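Local coordinates for protein 6-carboxyhexanoate--CoA ligase (Aquifex aeolicus, PDB 5TV5) that belongs to the BioW family of CoA ligases and folds as a single chain of mixed helices and strands, at residues R7-K12 / F43-V48; K54-V59 / V235-L240. One frame throughout, in Å; residues are numbered along the deposited sequence.

Interaction 1 of 2, residues R7-K12 / F43-V48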
loop_
_atom_site.group_PDB
_atom_site.type_symbol
_atom_site.label_atom_id
_atom_site.label_comp_id
_atom_site.label_asym_id
_atom_site.label_seq_id
_atom_site.Cartn_x
_atom_site.Cartn_y
_atom_site.Cartn_z
ATOM N N ARG A 7 2.303 -10.730 -12.523
ATOM C CA ARG A 7 2.734 -10.623 -11.145
ATOM C C ARG A 7 4.069 -11.332 -11.004
ATOM O O ARG A 7 4.254 -12.431 -11.538
ATOM C CB ARG A 7 1.695 -11.248 -10.187
ATOM C CG ARG A 7 0.392 -10.495 -10.102
ATOM C CD ARG A 7 -0.710 -11.371 -9.573
ATOM N NE ARG A 7 -0.456 -11.875 -8.220
ATOM C CZ ARG A 7 -1.052 -12.951 -7.691
ATOM N NH1 ARG A 7 -1.927 -13.661 -8.402
ATOM N NH2 ARG A 7 -0.760 -13.328 -6.451
ATOM N N MET A 8 5.008 -10.713 -10.286
ATOM C CA MET A 8 6.248 -11.409 -9.994
ATOM C C MET A 8 6.641 -11.165 -8.549
ATOM O O MET A 8 6.365 -10.110 -7.979
ATOM C CB MET A 8 7.385 -11.001 -10.956
ATOM C CG MET A 8 8.290 -9.906 -10.464
ATOM S SD MET A 8 9.658 -10.387 -9.397
ATOM C CE MET A 8 10.290 -8.724 -9.106
ATOM N N ARG A 9 7.280 -12.184 -7.972
ATOM C CA ARG A 9 7.828 -12.184 -6.625
ATOM C C ARG A 9 9.208 -12.804 -6.720
ATOM O O ARG A 9 9.472 -13.604 -7.623
ATOM C CB ARG A 9 6.944 -12.972 -5.623
ATOM C CG ARG A 9 6.727 -14.446 -5.977
ATOM C CD ARG A 9 5.709 -15.170 -5.039
ATOM N NE ARG A 9 5.393 -16.511 -5.545
ATOM C CZ ARG A 9 6.039 -17.609 -5.177
ATOM N NH1 ARG A 9 7.019 -17.538 -4.276
ATOM N NH2 ARG A 9 5.712 -18.774 -5.708
ATOM N N ALA A 10 10.097 -12.413 -5.809
ATOM C CA ALA A 10 11.470 -12.888 -5.888
ATOM C C ALA A 10 12.062 -12.964 -4.489
ATOM O O ALA A 10 11.687 -12.191 -3.609
ATOM C CB ALA A 10 12.307 -11.992 -6.803
ATOM N N GLN A 11 12.977 -13.916 -4.284
ATOM C CA GLN A 11 13.556 -14.173 -2.969
ATOM C C GLN A 11 15.064 -14.306 -3.074
ATOM O O GLN A 11 15.599 -14.666 -4.116
ATOM C CB GLN A 11 13.037 -15.465 -2.325
ATOM C CG GLN A 11 11.620 -15.422 -1.841
ATOM C CD GLN A 11 10.858 -16.635 -2.311
ATOM O OE1 GLN A 11 11.398 -17.749 -2.348
ATOM N NE2 GLN A 11 9.606 -16.426 -2.723
ATOM N N LYS A 12 15.740 -14.032 -1.959
ATOM C CA LYS A 12 17.141 -14.394 -1.776
ATOM C C LYS A 12 17.269 -15.048 -0.409
ATOM O O LYS A 12 16.832 -14.476 0.595
ATOM C CB LYS A 12 18.086 -13.191 -1.883
ATOM C CG LYS A 12 19.523 -13.535 -1.448
ATOM C CD LYS A 12 20.548 -12.427 -1.747
ATOM C CE LYS A 12 20.538 -11.287 -0.718
ATOM N NZ LYS A 12 19.464 -10.257 -0.934
ATOM N N PHE A 43 18.610 -12.006 -6.778
ATOM C CA PHE A 43 17.645 -13.001 -6.327
ATOM C C PHE A 43 18.165 -14.403 -6.626
ATOM O O PHE A 43 18.934 -14.604 -7.567
ATOM C CB PHE A 43 16.308 -12.818 -7.024
ATOM C CG PHE A 43 16.357 -13.116 -8.496
ATOM C CD1 PHE A 43 16.774 -12.140 -9.401
ATOM C CD2 PHE A 43 15.992 -14.363 -8.984
ATOM C CE1 PHE A 43 16.815 -12.399 -10.771
ATOM C CE2 PHE A 43 16.046 -14.631 -10.348
ATOM C CZ PHE A 43 16.463 -13.637 -11.244
ATOM N N ASP A 44 17.738 -15.379 -5.832
ATOM C CA ASP A 44 17.977 -16.775 -6.178
ATOM C C ASP A 44 16.702 -17.563 -6.518
ATOM O O ASP A 44 16.807 -18.698 -6.999
ATOM C CB ASP A 44 18.774 -17.483 -5.065
ATOM C CG ASP A 44 18.043 -17.533 -3.722
ATOM O OD1 ASP A 44 16.860 -17.149 -3.648
ATOM O OD2 ASP A 44 18.659 -17.983 -2.727
ATOM N N PHE A 45 15.514 -16.984 -6.324
ATOM C CA PHE A 45 14.242 -17.535 -6.774
ATOM C C PHE A 45 13.340 -16.388 -7.199
ATOM O O PHE A 45 13.354 -15.310 -6.592
ATOM C CB PHE A 45 13.525 -18.355 -5.694
ATOM C CG PHE A 45 12.167 -18.875 -6.134
ATOM C CD1 PHE A 45 11.018 -18.109 -5.970
ATOM C CD2 PHE A 45 12.043 -20.121 -6.735
ATOM C CE1 PHE A 45 9.789 -18.573 -6.387
ATOM C CE2 PHE A 45 10.804 -20.590 -7.151
ATOM C CZ PHE A 45 9.681 -19.811 -6.976
ATOM N N MET A 46 12.563 -16.628 -8.245
ATOM C CA MET A 46 11.655 -15.631 -8.787
ATOM C C MET A 46 10.563 -16.383 -9.526
ATOM O O MET A 46 10.840 -17.339 -10.255
ATOM C CB MET A 46 12.382 -14.648 -9.714
ATOM C CG MET A 46 11.485 -13.846 -10.659
ATOM S SD MET A 46 12.342 -12.467 -11.506
ATOM C CE MET A 46 11.768 -12.748 -13.149
ATOM N N ASN A 47 9.328 -15.984 -9.286
ATOM C CA ASN A 47 8.174 -16.537 -9.966
ATOM C C ASN A 47 7.456 -15.389 -10.644
ATOM O O ASN A 47 7.387 -14.278 -10.101
ATOM C CB ASN A 47 7.236 -17.282 -8.993
ATOM C CG ASN A 47 6.409 -18.341 -9.692
ATOM O OD1 ASN A 47 5.295 -18.077 -10.142
ATOM N ND2 ASN A 47 6.966 -19.547 -9.811
ATOM N N VAL A 48 6.983 -15.650 -11.859
ATOM C CA VAL A 48 6.266 -14.676 -12.671
ATOM C C VAL A 48 5.001 -15.358 -13.165
ATOM O O VAL A 48 5.064 -16.296 -13.968
ATOM C CB VAL A 48 7.118 -14.156 -13.836
ATOM C CG1 VAL A 48 6.309 -13.262 -14.714
ATOM C CG2 VAL A 48 8.347 -13.421 -13.297
#

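Interaction 2 of 2, residues K54-V59 / V235-L240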
loop_
_atom_site.group_PDB
_atom_site.type_symbol
_atom_site.label_atom_id
_atom_site.label_comp_id
_atom_site.label_asym_id
_atom_site.label_seq_id
_atom_site.Cartn_x
_atom_site.Cartn_y
_atom_site.Cartn_z
ATOM N N LYS A 54 -10.305 -11.545 -16.476
ATOM C CA LYS A 54 -11.690 -11.904 -16.833
ATOM C C LYS A 54 -12.577 -10.657 -16.853
ATOM O O LYS A 54 -12.982 -10.180 -17.916
ATOM C CB LYS A 54 -12.231 -12.964 -15.865
ATOM C CG LYS A 54 -11.303 -14.167 -15.635
ATOM C CD LYS A 54 -11.913 -15.475 -16.126
ATOM C CE LYS A 54 -11.886 -15.565 -17.649
ATOM N NZ LYS A 54 -12.566 -16.794 -18.169
ATOM N N ASP A 55 -12.901 -10.139 -15.671
ATOM C CA ASP A 55 -13.584 -8.863 -15.519
ATOM C C ASP A 55 -12.594 -7.883 -14.905
ATOM O O ASP A 55 -11.767 -8.274 -14.072
ATOM C CB ASP A 55 -14.830 -8.982 -14.616
ATOM C CG ASP A 55 -15.941 -9.871 -15.217
ATOM O OD1 ASP A 55 -15.891 -11.117 -15.055
ATOM O OD2 ASP A 55 -16.888 -9.319 -15.825
ATOM N N PHE A 56 -12.670 -6.618 -15.328
ATOM C CA PHE A 56 -11.901 -5.549 -14.702
ATOM C C PHE A 56 -12.701 -4.254 -14.735
ATOM O O PHE A 56 -13.649 -4.102 -15.505
ATOM C CB PHE A 56 -10.544 -5.340 -15.375
ATOM C CG PHE A 56 -10.640 -4.764 -16.750
ATOM C CD1 PHE A 56 -10.881 -5.588 -17.848
ATOM C CD2 PHE A 56 -10.475 -3.401 -16.956
ATOM C CE1 PHE A 56 -10.965 -5.066 -19.118
ATOM C CE2 PHE A 56 -10.562 -2.871 -18.229
ATOM C CZ PHE A 56 -10.806 -3.707 -19.310
ATOM N N GLU A 57 -12.317 -3.326 -13.869
ATOM C CA GLU A 57 -12.973 -2.035 -13.750
ATOM C C GLU A 57 -11.943 -0.917 -13.895
ATOM O O GLU A 57 -10.821 -1.027 -13.397
ATOM C CB GLU A 57 -13.696 -1.934 -12.399
ATOM C CG GLU A 57 -14.451 -0.618 -12.164
ATOM C CD GLU A 57 -15.613 -0.730 -11.167
ATOM O OE1 GLU A 57 -15.951 -1.858 -10.707
ATOM O OE2 GLU A 57 -16.186 0.340 -10.852
ATOM N N VAL A 58 -12.327 0.159 -14.575
ATOM C CA VAL A 58 -11.497 1.358 -14.702
ATOM C C VAL A 58 -12.084 2.454 -13.823
ATOM O O VAL A 58 -13.262 2.799 -13.969
ATOM C CB VAL A 58 -11.391 1.830 -16.165
ATOM C CG1 VAL A 58 -10.670 3.182 -16.237
ATOM C CG2 VAL A 58 -10.682 0.782 -17.023
ATOM N N VAL A 59 -11.270 3.005 -12.914
ATOM C CA VAL A 59 -11.704 4.067 -12.009
ATOM C C VAL A 59 -10.753 5.251 -12.130
ATOM O O VAL A 59 -9.538 5.072 -12.255
ATOM C CB VAL A 59 -11.786 3.579 -10.548
ATOM C CG1 VAL A 59 -12.683 2.363 -10.461
ATOM C CG2 VAL A 59 -10.405 3.257 -10.003
ATOM N N VAL A 235 -10.122 -6.686 -10.269
ATOM C CA VAL A 235 -9.071 -6.102 -11.091
ATOM C C VAL A 235 -9.493 -4.691 -11.449
ATOM O O VAL A 235 -10.529 -4.489 -12.097
ATOM C CB VAL A 235 -8.795 -6.933 -12.352
ATOM C CG1 VAL A 235 -7.607 -6.341 -13.109
ATOM C CG2 VAL A 235 -8.543 -8.391 -11.985
ATOM N N VAL A 236 -8.686 -3.720 -11.017
ATOM C CA VAL A 236 -8.970 -2.300 -11.158
ATOM C C VAL A 236 -7.797 -1.644 -11.883
ATOM O O VAL A 236 -6.638 -1.774 -11.467
ATOM C CB VAL A 236 -9.217 -1.625 -9.796
ATOM C CG1 VAL A 236 -9.844 -0.276 -9.986
ATOM C CG2 VAL A 236 -10.113 -2.509 -8.914
ATOM N N LEU A 237 -8.097 -0.979 -12.981
ATOM C CA LEU A 237 -7.170 -0.098 -13.657
ATOM C C LEU A 237 -7.530 1.322 -13.269
ATOM O O LEU A 237 -8.720 1.665 -13.207
ATOM C CB LEU A 237 -7.268 -0.269 -15.163
ATOM C CG LEU A 237 -6.775 -1.623 -15.623
ATOM C CD1 LEU A 237 -6.471 -1.540 -17.108
ATOM C CD2 LEU A 237 -5.554 -2.074 -14.804
ATOM N N ILE A 238 -6.510 2.141 -12.999
ATOM C CA ILE A 238 -6.705 3.505 -12.503
ATOM C C ILE A 238 -6.253 4.505 -13.565
ATOM O O ILE A 238 -5.071 4.542 -13.931
ATOM C CB ILE A 238 -5.962 3.725 -11.182
ATOM C CG1 ILE A 238 -6.171 2.508 -10.273
ATOM C CG2 ILE A 238 -6.424 5.017 -10.538
ATOM C CD1 ILE A 238 -5.596 2.637 -8.880
ATOM N N GLU A 239 -7.193 5.308 -14.062
ATOM C CA GLU A 239 -6.894 6.375 -15.014
ATOM C C GLU A 239 -6.702 7.678 -14.250
ATOM O O GLU A 239 -7.487 8.002 -13.349
ATOM C CB GLU A 239 -7.999 6.532 -16.073
ATOM C CG GLU A 239 -9.405 6.784 -15.507
ATOM C CD GLU A 239 -10.547 6.682 -16.541
ATOM O OE1 GLU A 239 -10.278 6.319 -17.716
ATOM O OE2 GLU A 239 -11.724 6.935 -16.159
ATOM N N LEU A 240 -5.638 8.402 -14.593
ATOM C CA LEU A 240 -5.358 9.704 -13.999
ATOM C C LEU A 240 -6.100 10.774 -14.787
ATOM O O LEU A 240 -6.742 11.641 -14.201
ATOM C CB LEU A 240 -3.852 9.996 -13.991
ATOM C CG LEU A 240 -3.274 10.812 -12.855
ATOM C CD1 LEU A 240 -1.823 10.979 -13.045
ATOM C CD2 LEU A 240 -3.936 12.115 -12.695
#

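Interaction 1 of 2, residues R7-K12 / F43-V48
R9 and Q11 of segment 7-12, on strand 4-12, lay their long side chains beside F45 and N47 of the neighbouring strand. The guanidinium of R9 carries N47 CB over one face and is only 18° from the plane of the N47 amide, while NH1 comes 3.6 Å from CE1 of F45 at a slant. R9 reaches them because its CG sits between the backbone N and carbonyl carbon (chi1 59°) and the chain then runs extended to NE. Q11 runs alongside F45 in the same direction, with its amide 17° from the ring plane and OE1 3.7 Å from F45 CD1. The face bearing M8, A10, M46 and V48 is apolar: M8 CB touches V48 CG2 at 3.5 Å, and A10 CB packs on M46 CB. The M8 and M46 chains cross at about a right angle, with M8 SD 4.0 Å from M46 SD. M8 touches L36 and M46 touches L37, both on helix 29-38.

Backbone hydrogen bonds fix the pairing. R9 and N47 form a hydrogen-bonded pair, R9 N reaching N47 O at 3.0 Å and N47 N returning to R9 O. Q11 N donates to F45 O, and Q11 O accepts two amides, D44 N (2.8 Å), which lies in the carbonyl plane, and F45 N (3.2 Å), which is tilted from it. Nearby, D44 OD2 accepts a hydrogen bond from N13 N, tying the turn after strand 4-12 to this end of the ladder. With D44 and F45 both opposite Q11, the arrangement is a classic beta bulge at the start of an antiparallel edge strand in a three-stranded sheet backed by a helix.

Interaction 2 of 2, residues K54-V59 / V235-L240
The F56 ring is the one aromatic ring of the two segments: CD2 approaches L237 CG obliquely at 4.3 Å, and L3 touches both side chains from outside the pair. F56 CB rests on V235 CB. The other flat groups are carboxylates. That of E239 meets CG1 of V58, with OE1 at 3.5 Å, the two side chains crossing at about a right angle, whereas E57 directs OE1 to a salt bridge with K234.

V58 CG2 also leans on L237 CB. On the face shared by E57, V59, V236 and I238, V59 has CG1 anti to its carbonyl carbon (chi1 -55°), and CG2 falls between the backbone N and the carbonyl carbon, where it meets V236 CG1 at 3.6 Å. F168 and F172 of helix 158-172 pack against V59 on this side.

Four hydrogen bonds join the backbones: E57 N to V235 O (2.8 Å), L237 N to E57 O, V59 N to L237 O, and E239 N to V59 O (3.0 Å). E57 and V59 thus each use both N and O, bonding to residues before and after their partners V236 and I238. This is the ladder of parallel strands, joining 57-60 as an outer strand to the central C-terminal strand 236-239 of a three-stranded parallel sheet.

How the interactions relate
Interactions 1 and 2 follow each other along the chain: strand 45-52, whose beginning pairs in interaction 1, is succeeded directly by strand 57-60, which pairs in interaction 2. The two contacts do not touch; their centres are 26 Å apart and their nearest atoms about 9 Å. They belong to different sheets: interaction 1 joins segments 31 residues apart in an antiparallel sheet, interaction 2 segments 176 apart in a parallel one. Strand 15-24 is common ground, since it borders strand 4-12 in the first sheet while its I23 touches V235 and L237 in the second contact. The first sheet is built from the N-terminal part of the chain, whereas the second takes its central strand, 236-239, from the C-terminal end.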